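Long-range contact in rRNA N-glycosidase (Bougainvillea spectabilis, PDB 3CTK), which belongs to the plant ribosome-inactivating proteins, a family of mixed helix-and-sheet fold: residues A[70-74]-A[152-156]. Numbering follows the deposited sequence.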
# COMPACT_ATOMS: atom_id res chain seq x y z
N TYR A 70 1.32 3.29 -5.33
CA TYR A 70 0.55 2.21 -5.93
C TYR A 70 1.42 0.97 -6.13
O TYR A 70 2.54 1.08 -6.63
CB TYR A 70 0.02 2.59 -7.32
CG TYR A 70 -1.14 3.56 -7.39
CD1 TYR A 70 -1.78 3.79 -8.61
CD2 TYR A 70 -1.58 4.25 -6.27
CE1 TYR A 70 -2.83 4.69 -8.71
CE2 TYR A 70 -2.64 5.15 -6.35
CZ TYR A 70 -3.26 5.37 -7.58
OH TYR A 70 -4.30 6.26 -7.69
N VAL A 71 0.92 -0.20 -5.75
CA VAL A 71 1.65 -1.43 -5.99
C VAL A 71 1.39 -1.70 -7.47
O VAL A 71 0.24 -1.62 -7.92
CB VAL A 71 1.11 -2.59 -5.13
CG1 VAL A 71 1.62 -3.93 -5.66
CG2 VAL A 71 1.55 -2.41 -3.68
N VAL A 72 2.43 -2.00 -8.24
CA VAL A 72 2.26 -2.25 -9.67
C VAL A 72 2.50 -3.71 -10.07
O VAL A 72 2.12 -4.14 -11.16
CB VAL A 72 3.17 -1.34 -10.53
CG1 VAL A 72 2.79 0.12 -10.33
CG2 VAL A 72 4.63 -1.56 -10.15
N GLY A 73 3.13 -4.47 -9.17
CA GLY A 73 3.40 -5.87 -9.46
C GLY A 73 4.40 -6.45 -8.48
O GLY A 73 4.76 -5.79 -7.51
N TYR A 74 4.83 -7.67 -8.73
CA TYR A 74 5.80 -8.32 -7.85
C TYR A 74 6.59 -9.37 -8.60
O TYR A 74 6.25 -9.73 -9.73
CB TYR A 74 5.09 -8.98 -6.66
CG TYR A 74 4.13 -10.09 -7.06
CD1 TYR A 74 2.80 -9.80 -7.36
CD2 TYR A 74 4.56 -11.42 -7.16
CE1 TYR A 74 1.92 -10.81 -7.76
CE2 TYR A 74 3.68 -12.43 -7.55
CZ TYR A 74 2.37 -12.12 -7.85
OH TYR A 74 1.50 -13.12 -8.26
N ILE A 152 -4.22 -14.53 -6.54
CA ILE A 152 -3.31 -13.40 -6.66
C ILE A 152 -4.01 -12.10 -6.26
O ILE A 152 -3.40 -11.22 -5.66
CB ILE A 152 -2.75 -13.30 -8.10
CG1 ILE A 152 -1.85 -14.51 -8.37
CG2 ILE A 152 -1.96 -12.01 -8.27
CD1 ILE A 152 -1.41 -14.65 -9.82
N ALA A 153 -5.29 -11.98 -6.60
CA ALA A 153 -6.04 -10.78 -6.23
C ALA A 153 -6.12 -10.68 -4.71
O ALA A 153 -6.04 -9.59 -4.15
CB ALA A 153 -7.45 -10.81 -6.84
N LYS A 154 -6.27 -11.82 -4.04
CA LYS A 154 -6.35 -11.83 -2.58
C LYS A 154 -5.03 -11.34 -1.99
O LYS A 154 -5.01 -10.57 -1.03
CB LYS A 154 -6.67 -13.23 -2.06
CG LYS A 154 -8.09 -13.68 -2.37
CD LYS A 154 -8.36 -15.11 -1.90
CE LYS A 154 -8.29 -15.24 -0.39
NZ LYS A 154 -6.94 -14.95 0.17
N PHE A 155 -3.92 -11.79 -2.57
CA PHE A 155 -2.61 -11.37 -2.10
C PHE A 155 -2.48 -9.85 -2.23
O PHE A 155 -2.06 -9.17 -1.29
CB PHE A 155 -1.51 -12.04 -2.93
CG PHE A 155 -0.16 -11.39 -2.80
CD1 PHE A 155 0.54 -11.44 -1.59
CD2 PHE A 155 0.39 -10.69 -3.86
CE1 PHE A 155 1.76 -10.80 -1.45
CE2 PHE A 155 1.62 -10.04 -3.73
CZ PHE A 155 2.31 -10.09 -2.53
N PHE A 156 -2.84 -9.31 -3.39
CA PHE A 156 -2.75 -7.86 -3.60
C PHE A 156 -3.59 -7.10 -2.58
O PHE A 156 -3.14 -6.11 -2.02
CB PHE A 156 -3.17 -7.48 -5.02
CG PHE A 156 -2.07 -7.64 -6.04
CD1 PHE A 156 -2.22 -8.52 -7.12
CD2 PHE A 156 -0.89 -6.92 -5.93
CE1 PHE A 156 -1.21 -8.66 -8.06
CE2 PHE A 156 0.13 -7.06 -6.87
CZ PHE A 156 -0.03 -7.94 -7.94
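The phenol oxygen of Tyr74 meets the branched side chain of Ile152, where OH lies 3.6 Å from each of CG1, CG2 and CD1, an apolar contact on this side of the hydroxyl. The Tyr74 ring forms an aromatic cluster with Phe155 and Phe156, which joins strand 70-78 of the mixed six-stranded sheet to helix 149-168 in the ribosome-inactivating protein fold. The N-to-C directions of the two short segments lie 128° apart and their axes come no closer than 11.0 Å, so the gap is bridged mainly by side chains. Tyr74 reaches the helix with CG set between its backbone N and carbonyl carbon (chi1 62°). Phe155 then turns its edge to one face of Tyr74 in a T-shaped pair, the planes at 74° and the centroids 5.3 Å apart; its CE2 stands above the Tyr74 ring toward the rim, beside CD1. Phe156 instead meets the edge of Tyr74, so this ring has two phenylalanines from consecutive helix positions, one over a face and one along the rim. Helix 132-142 packs on Tyr74 and Phe155 through Ile142, while Leu117 touches Phe156. The rim of Phe156 also receives the strand: Gly73 CA lies 4.3 Å from Phe156 CZ, and Val71, with CG1 anti to its backbone N, brings that methyl to 3.7 Å from Phe156 CE2. Tightest of all is Phe156 CZ against Tyr74 CD1, at 3.4 Å.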